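70 kDa peptidylprolyl isomerase, putative (Plasmodium falciparum, PDB 2FBN) is a putative FK506-binding prolyl isomerase whose C-terminal tetratricopeptide repeat domain interacts with the C-terminal pentapeptide of Hsp90. Local coordinates at residues E139-N144 against E163-K168; N93-Y98 against L125-V130; I86-N91 against L115-N120. All coordinates share one frame; numbering follows the deposited sequence.

How the interactions relate
All three interactions join helices of one all-helical tetratricopeptide repeat (TPR) domain. Interactions 2 and 3 share helix 77-100 and lie near the middle of the chain, their centres about 11 Å apart. Interaction 1 lies toward the C-terminal end, its centre about 15 Å from that of interaction 2. Interactions 1 and 2 are partly buried, and interaction 3 is a surface contact. The chemistry differs too. Interaction 1 packs a thiol on an alanine. Interaction 2 bonds a lysine to a threonine. Interaction 3 sets two isoleucines together. Leu128 packs on Leu115 between interactions 2 and 3, and Asn144 on Gly129 between interactions 1 and 2.

Interaction 1: residues E139-N144 against E163-K168; sequences EEAKEN and ELCVNK
Lys142 and Cys165 bring their CA atoms to 6.1 Å where two helix segments run nearly antiparallel, at 152°, with axes 9.4 Å apart. This is helix-on-helix packing in the TPR superhelix. Segment 139-144 belongs to the tetratricopeptide repeat region, and 163-168 lies on helix 156-173, the last helix of the model. Cys165 carries the contact. Its SG is anti to its own backbone N (chi1 -166°), which directs the sulfur at helix 138-151. There SG meets Ala141 CB at 3.5 Å. The small methyl lets the thiol come right up to the opposing helix, where SG also lies 3.5 Å from Lys142 N. This is close packing of sulfur on backbone. Both Ala141 and Cys165 are buried. Met133 of helix 122-135 also packs on Ala141, and Leu145 touches Cys165, so three helices share this spot.

Lys142 forms the more open flank. Its CG is anti to the backbone N (chi1 -177°), and the rest of the chain is extended. It runs alongside helix 156-173, where Tyr162 and Leu169 touch it too. The lysine begins close to the sulfur, with its CB 4.1 Å from Cys165 SG, and then passes Val166. The contact therefore has a thiol packed on a methyl and backbone at its centre, and it is edged by a long charged residue.

A polar link lies nearby. Glu139 makes a salt bridge to Arg173 farther along helix 156-173, a second tie between the same two helices. At the outer edge of the contact, Lys142 CE lies 4.3 Å from Val166 CG2.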
# COMPACT_ATOMS: atom_id res chain seq x y z
N GLU A 139 -11.17 2.78 19.81
CA GLU A 139 -12.44 3.46 19.51
C GLU A 139 -12.87 3.18 18.08
O GLU A 139 -14.04 2.88 17.83
CB GLU A 139 -12.30 4.96 19.77
CG GLU A 139 -11.78 5.25 21.16
CD GLU A 139 -12.86 5.67 22.12
OE1 GLU A 139 -12.68 6.74 22.76
OE2 GLU A 139 -13.89 4.96 22.22
N GLU A 140 -11.91 3.23 17.16
CA GLU A 140 -12.09 2.86 15.77
C GLU A 140 -12.63 1.44 15.65
O GLU A 140 -13.63 1.19 14.96
CB GLU A 140 -10.77 2.96 15.00
CG GLU A 140 -10.27 4.41 14.81
CD GLU A 140 -9.43 4.99 15.99
OE1 GLU A 140 -9.22 4.34 17.06
OE2 GLU A 140 -8.96 6.15 15.81
N ALA A 141 -11.96 0.51 16.32
CA ALA A 141 -12.35 -0.90 16.29
C ALA A 141 -13.78 -1.10 16.81
O ALA A 141 -14.57 -1.87 16.23
CB ALA A 141 -11.39 -1.72 17.11
N LYS A 142 -14.12 -0.40 17.88
CA LYS A 142 -15.47 -0.54 18.45
C LYS A 142 -16.51 -0.14 17.41
O LYS A 142 -17.55 -0.80 17.27
CB LYS A 142 -15.59 0.28 19.73
CG LYS A 142 -16.95 0.12 20.40
CD LYS A 142 -16.97 0.80 21.74
CE LYS A 142 -18.39 0.79 22.30
NZ LYS A 142 -18.48 1.69 23.48
N GLU A 143 -16.24 0.95 16.68
CA GLU A 143 -17.17 1.40 15.63
C GLU A 143 -17.30 0.37 14.50
O GLU A 143 -18.41 0.06 14.06
CB GLU A 143 -16.73 2.76 15.07
CG GLU A 143 -16.85 3.92 16.07
CD GLU A 143 -17.04 5.28 15.38
OE1 GLU A 143 -16.78 5.39 14.16
OE2 GLU A 143 -17.46 6.24 16.08
N ASN A 144 -16.16 -0.16 14.03
CA ASN A 144 -16.15 -1.16 12.95
C ASN A 144 -16.97 -2.37 13.36
O ASN A 144 -17.79 -2.87 12.60
CB ASN A 144 -14.74 -1.71 12.66
CG ASN A 144 -13.71 -0.63 12.35
OD1 ASN A 144 -12.54 -0.79 12.69
ND2 ASN A 144 -14.12 0.44 11.71
N GLU A 163 -16.94 -8.01 21.94
CA GLU A 163 -16.78 -8.13 23.38
C GLU A 163 -15.34 -7.92 23.81
O GLU A 163 -15.08 -7.27 24.82
CB GLU A 163 -17.30 -9.49 23.88
CG GLU A 163 -18.81 -9.68 23.68
CD GLU A 163 -19.63 -8.68 24.49
OE1 GLU A 163 -19.16 -8.22 25.56
OE2 GLU A 163 -20.76 -8.37 24.06
N LEU A 164 -14.39 -8.45 23.04
CA LEU A 164 -12.99 -8.28 23.41
C LEU A 164 -12.64 -6.79 23.27
O LEU A 164 -12.00 -6.21 24.14
CB LEU A 164 -12.08 -9.14 22.52
CG LEU A 164 -10.57 -9.02 22.75
CD1 LEU A 164 -10.19 -9.30 24.20
CD2 LEU A 164 -9.82 -9.96 21.81
N CYS A 165 -13.11 -6.18 22.18
CA CYS A 165 -12.85 -4.76 21.96
C CYS A 165 -13.32 -3.91 23.13
O CYS A 165 -12.58 -3.08 23.65
CB CYS A 165 -13.50 -4.28 20.67
SG CYS A 165 -12.82 -2.66 20.19
N VAL A 166 -14.56 -4.14 23.56
CA VAL A 166 -15.16 -3.38 24.68
C VAL A 166 -14.39 -3.63 25.99
O VAL A 166 -14.15 -2.69 26.77
CB VAL A 166 -16.67 -3.71 24.80
CG1 VAL A 166 -17.27 -3.14 26.09
CG2 VAL A 166 -17.41 -3.18 23.58
N ASN A 167 -13.98 -4.88 26.20
CA ASN A 167 -13.14 -5.24 27.35
C ASN A 167 -11.83 -4.45 27.34
O ASN A 167 -11.44 -3.87 28.35
CB ASN A 167 -12.88 -6.75 27.34
CG ASN A 167 -12.03 -7.22 28.50
OD1 ASN A 167 -10.81 -7.10 28.47
ND2 ASN A 167 -12.67 -7.79 29.53
N LYS A 168 -11.14 -4.46 26.20
CA LYS A 168 -9.90 -3.72 26.03
C LYS A 168 -10.09 -2.22 26.26
O LYS A 168 -9.25 -1.59 26.92
CB LYS A 168 -9.38 -3.95 24.61
CG LYS A 168 -8.78 -5.33 24.41
CD LYS A 168 -8.22 -5.48 22.99
CE LYS A 168 -7.34 -6.70 22.87
NZ LYS A 168 -5.95 -6.41 23.32

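Interaction 2: residues N93-Y98 against L125-V130; sequences NLATCY and LYKLGV
Thr96 and Lys127 meet in a hydrogen bond between two helices of the TPR domain: Lys127 NZ donates to Thr96 OG1, 2.8 Å away. Segment 93-98 is on helix 77-100 and segment 125-130 on helix 122-135. They lie in the two sequence-defined tetratricopeptide repeats, one in each, so the contact passes from one repeat region to the next.

The close part of the contact is this polar end. The lysine chain bends at its last torsion, where chi4 of -53° swings NZ round to the threonine. Lys127 CE comes within 3.2 Å of Thr96 OG1 on the way. The hydroxyl is gripped twice. With OG1 beside the backbone N (chi1 -52°), it also bonds to Leu92 O one turn back. The bond to Leu92 O would fix the hydroxyl's rotation while OG1 accepts from Lys127 NZ.

The looser part is around Ala95. Its CB points at the other helix and touches the lysine chain at two places, with CB and CD of Lys127 each 4.1 Å from Ala95 CB. The backbones come nearest here, as Ala95 CA and Lys127 CA are 6.5 Å apart. The lysine thus lays its methylenes over a methyl before it turns. Burial does not follow closeness: Ala95 is buried, while Thr96 and Lys127 are both partly exposed. Nearly all the buried surface comes from these two and Ala95.

Beside this contact, a weak hydrogen bond from Asn99 ND2 to Lys127 O adds a second link between the helices. Other helices flank the pair. Phe49 of helix 31-50 packs on Thr96, Ala111 of helix 104-117 packs on Leu128, and Tyr126 touches Leu145 of helix 138-151.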
# COMPACT_ATOMS: atom_id res chain seq x y z
N ASN A 93 -8.48 -11.42 1.53
CA ASN A 93 -7.59 -12.52 1.89
C ASN A 93 -6.29 -11.99 2.48
O ASN A 93 -5.77 -12.55 3.45
CB ASN A 93 -7.33 -13.46 0.70
CG ASN A 93 -8.60 -14.12 0.19
OD1 ASN A 93 -9.64 -14.12 0.87
ND2 ASN A 93 -8.55 -14.65 -1.03
N LEU A 94 -5.76 -10.91 1.92
CA LEU A 94 -4.56 -10.32 2.50
C LEU A 94 -4.83 -9.84 3.94
O LEU A 94 -3.99 -10.02 4.83
CB LEU A 94 -4.05 -9.18 1.63
CG LEU A 94 -3.24 -9.60 0.39
CD1 LEU A 94 -3.09 -8.41 -0.52
CD2 LEU A 94 -1.85 -10.19 0.78
N ALA A 95 -5.99 -9.24 4.16
CA ALA A 95 -6.31 -8.78 5.52
C ALA A 95 -6.30 -9.97 6.49
O ALA A 95 -5.69 -9.90 7.56
CB ALA A 95 -7.63 -8.06 5.54
N THR A 96 -6.95 -11.06 6.10
CA THR A 96 -6.88 -12.32 6.88
C THR A 96 -5.43 -12.77 7.13
O THR A 96 -5.05 -13.04 8.28
CB THR A 96 -7.67 -13.45 6.20
OG1 THR A 96 -9.00 -12.99 5.93
CG2 THR A 96 -7.71 -14.68 7.10
N CYS A 97 -4.62 -12.82 6.07
CA CYS A 97 -3.24 -13.25 6.19
C CYS A 97 -2.49 -12.40 7.20
O CYS A 97 -1.80 -12.89 8.07
CB CYS A 97 -2.53 -13.19 4.83
SG CYS A 97 -3.09 -14.51 3.70
N TYR A 98 -2.65 -11.10 7.08
CA TYR A 98 -1.92 -10.20 7.95
C TYR A 98 -2.42 -10.25 9.41
O TYR A 98 -1.62 -10.15 10.33
CB TYR A 98 -1.97 -8.80 7.37
CG TYR A 98 -1.06 -8.62 6.16
CD1 TYR A 98 0.29 -8.97 6.22
CD2 TYR A 98 -1.56 -8.06 4.98
CE1 TYR A 98 1.15 -8.75 5.11
CE2 TYR A 98 -0.71 -7.84 3.88
CZ TYR A 98 0.62 -8.20 3.96
OH TYR A 98 1.45 -7.96 2.87
N LEU A 125 -15.24 -5.12 7.23
CA LEU A 125 -15.47 -4.35 8.45
C LEU A 125 -14.95 -5.15 9.65
O LEU A 125 -14.28 -4.62 10.55
CB LEU A 125 -16.96 -4.04 8.62
CG LEU A 125 -17.51 -2.78 7.94
CD1 LEU A 125 -19.03 -2.82 7.96
CD2 LEU A 125 -16.97 -1.49 8.59
N TYR A 126 -15.25 -6.45 9.64
CA TYR A 126 -14.81 -7.34 10.73
C TYR A 126 -13.28 -7.41 10.80
O TYR A 126 -12.67 -7.20 11.86
CB TYR A 126 -15.41 -8.74 10.55
CG TYR A 126 -14.81 -9.73 11.50
CD1 TYR A 126 -15.04 -9.64 12.88
CD2 TYR A 126 -13.98 -10.75 11.05
CE1 TYR A 126 -14.47 -10.55 13.77
CE2 TYR A 126 -13.40 -11.65 11.94
CZ TYR A 126 -13.66 -11.53 13.30
OH TYR A 126 -13.08 -12.44 14.17
N LYS A 127 -12.65 -7.67 9.66
CA LYS A 127 -11.19 -7.79 9.64
C LYS A 127 -10.50 -6.46 9.99
O LYS A 127 -9.49 -6.44 10.70
CB LYS A 127 -10.73 -8.31 8.28
CG LYS A 127 -11.26 -9.72 8.00
CD LYS A 127 -11.04 -10.13 6.54
CE LYS A 127 -11.77 -11.45 6.21
NZ LYS A 127 -11.44 -12.55 7.16
N LEU A 128 -11.07 -5.36 9.50
CA LEU A 128 -10.60 -4.02 9.90
C LEU A 128 -10.76 -3.81 11.41
O LEU A 128 -9.86 -3.29 12.09
CB LEU A 128 -11.36 -2.94 9.12
CG LEU A 128 -11.03 -1.50 9.52
CD1 LEU A 128 -9.55 -1.18 9.36
CD2 LEU A 128 -11.87 -0.60 8.63
N GLY A 129 -11.91 -4.21 11.96
CA GLY A 129 -12.12 -4.10 13.39
C GLY A 129 -11.10 -4.89 14.20
O GLY A 129 -10.52 -4.39 15.16
N VAL A 130 -10.87 -6.15 13.81
CA VAL A 130 -9.89 -6.98 14.51
C VAL A 130 -8.49 -6.33 14.48
O VAL A 130 -7.84 -6.21 15.50
CB VAL A 130 -9.83 -8.38 13.89
CG1 VAL A 130 -8.63 -9.18 14.43
CG2 VAL A 130 -11.15 -9.12 14.16

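Interaction 3: residues I86-N91 against L115-N120; sequences IEISCN and LKIDKN
Ile88 and Ile117 pack together where helix 77-100 meets the C-terminal end of helix 104-117 and the turn after it. Both segments fall within or at the edge of one sequence-defined tetratricopeptide repeat, and the contact is helix-to-helix packing of the TPR kind. CG1 of Ile88 lies 3.9 Å from CG2 of Ile117. The two side chains lie at an oblique angle. Ile88 CD1 reaches further, to Asp118 CB at 3.8 Å, so the methyl sits against Ile117 and Asp118. The other branch of Ile117 goes to Glu87. Its CD1 lies 3.9 Å from Glu87 CB and 3.7 Å from Glu87 OE1, and the two chains cross at about a right angle. Ile117 is thus placed between two neighbouring side chains of the opposite helix. This first shell is apolar apart from Glu87 OE1, and it lies at the surface.

Behind these groups lie polar bonds. Asp118 has CG anti to its backbone N (chi1 -179°), which probably turns its carboxylate past Ile88 CD1 to Asn121, where OD2 bonds to ND2. On the other helix, Glu87 O accepts two bonds from Asn91, one from the backbone N at 3.0 Å and one from ND2 at 2.9 Å. They arrive from opposite faces of the carbonyl plane, and the ND2 bond is bent (140° at the hydrogen). That bond holds the Asn91 amide against its own helix. Asn91 OD1 in turn bonds to His110 ND1, a polar tie to helix 104-117.

Further out, Leu65 of helix 54-66 packs on Glu87 and Asn91, while Leu115, on helix 104-117, packs on Ala124 and Leu125 of helix 122-135.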
# COMPACT_ATOMS: atom_id res chain seq x y z
N ILE A 86 -11.85 -9.56 -8.18
CA ILE A 86 -10.51 -10.04 -7.85
C ILE A 86 -9.86 -9.12 -6.80
O ILE A 86 -9.21 -9.61 -5.89
CB ILE A 86 -9.62 -10.18 -9.11
CG1 ILE A 86 -10.18 -11.28 -10.03
CG2 ILE A 86 -8.16 -10.48 -8.75
CD1 ILE A 86 -9.74 -11.12 -11.48
N GLU A 87 -10.06 -7.81 -6.94
CA GLU A 87 -9.51 -6.86 -5.96
C GLU A 87 -10.12 -7.04 -4.57
O GLU A 87 -9.40 -7.02 -3.56
CB GLU A 87 -9.67 -5.42 -6.44
CG GLU A 87 -8.76 -5.13 -7.63
CD GLU A 87 -8.63 -3.65 -7.98
OE1 GLU A 87 -9.61 -2.90 -7.84
OE2 GLU A 87 -7.53 -3.29 -8.46
N ILE A 88 -11.44 -7.23 -4.52
CA ILE A 88 -12.09 -7.52 -3.23
C ILE A 88 -11.54 -8.78 -2.58
O ILE A 88 -11.18 -8.78 -1.40
CB ILE A 88 -13.63 -7.60 -3.40
CG1 ILE A 88 -14.19 -6.19 -3.68
CG2 ILE A 88 -14.26 -8.29 -2.18
CD1 ILE A 88 -15.64 -6.18 -4.13
N SER A 89 -11.44 -9.86 -3.36
CA SER A 89 -10.95 -11.14 -2.83
C SER A 89 -9.50 -11.09 -2.35
O SER A 89 -9.19 -11.53 -1.24
CB SER A 89 -11.09 -12.25 -3.88
OG SER A 89 -12.46 -12.49 -4.14
N CYS A 90 -8.63 -10.55 -3.19
CA CYS A 90 -7.22 -10.42 -2.83
C CYS A 90 -7.04 -9.56 -1.59
O CYS A 90 -6.28 -9.92 -0.69
CB CYS A 90 -6.46 -9.77 -3.98
SG CYS A 90 -6.21 -10.94 -5.33
N ASN A 91 -7.70 -8.41 -1.54
CA ASN A 91 -7.53 -7.56 -0.36
C ASN A 91 -8.14 -8.15 0.92
O ASN A 91 -7.55 -8.00 2.00
CB ASN A 91 -8.03 -6.15 -0.62
CG ASN A 91 -7.05 -5.36 -1.47
OD1 ASN A 91 -5.93 -5.05 -1.03
ND2 ASN A 91 -7.47 -5.04 -2.68
N LEU A 115 -13.14 -1.82 1.59
CA LEU A 115 -14.22 -0.91 1.95
C LEU A 115 -14.35 0.28 1.01
O LEU A 115 -15.46 0.77 0.77
CB LEU A 115 -14.09 -0.47 3.41
CG LEU A 115 -14.40 -1.60 4.40
CD1 LEU A 115 -14.04 -1.18 5.82
CD2 LEU A 115 -15.86 -2.11 4.29
N LYS A 116 -13.22 0.72 0.46
CA LYS A 116 -13.23 1.77 -0.57
C LYS A 116 -13.96 1.31 -1.83
O LYS A 116 -14.59 2.11 -2.51
CB LYS A 116 -11.80 2.24 -0.89
CG LYS A 116 -11.07 2.87 0.31
CD LYS A 116 -9.79 3.60 -0.10
CE LYS A 116 -8.81 3.74 1.08
NZ LYS A 116 -7.93 2.52 1.25
N ILE A 117 -13.88 0.01 -2.11
CA ILE A 117 -14.46 -0.60 -3.32
C ILE A 117 -15.88 -1.13 -3.08
O ILE A 117 -16.73 -1.12 -3.99
CB ILE A 117 -13.57 -1.77 -3.84
CG1 ILE A 117 -12.20 -1.26 -4.28
CG2 ILE A 117 -14.25 -2.51 -4.99
CD1 ILE A 117 -11.15 -2.38 -4.54
N ASP A 118 -16.14 -1.59 -1.86
CA ASP A 118 -17.39 -2.25 -1.52
C ASP A 118 -17.74 -1.83 -0.10
O ASP A 118 -17.38 -2.50 0.89
CB ASP A 118 -17.22 -3.78 -1.64
CG ASP A 118 -18.50 -4.55 -1.32
OD1 ASP A 118 -19.61 -3.97 -1.39
OD2 ASP A 118 -18.39 -5.76 -1.00
N LYS A 119 -18.42 -0.68 -0.00
CA LYS A 119 -18.75 -0.07 1.28
C LYS A 119 -19.57 -1.01 2.15
O LYS A 119 -20.50 -1.64 1.67
CB LYS A 119 -19.50 1.26 1.10
CG LYS A 119 -19.90 1.91 2.42
CD LYS A 119 -19.86 3.42 2.38
CE LYS A 119 -19.54 3.99 3.76
NZ LYS A 119 -19.04 5.40 3.68
N ASN A 120 -19.20 -1.11 3.42
CA ASN A 120 -19.91 -1.96 4.37
C ASN A 120 -19.83 -3.47 4.06
O ASN A 120 -20.65 -4.24 4.54
CB ASN A 120 -21.38 -1.51 4.53
CG ASN A 120 -21.50 -0.09 5.06
OD1 ASN A 120 -20.53 0.50 5.55
ND2 ASN A 120 -22.71 0.47 4.95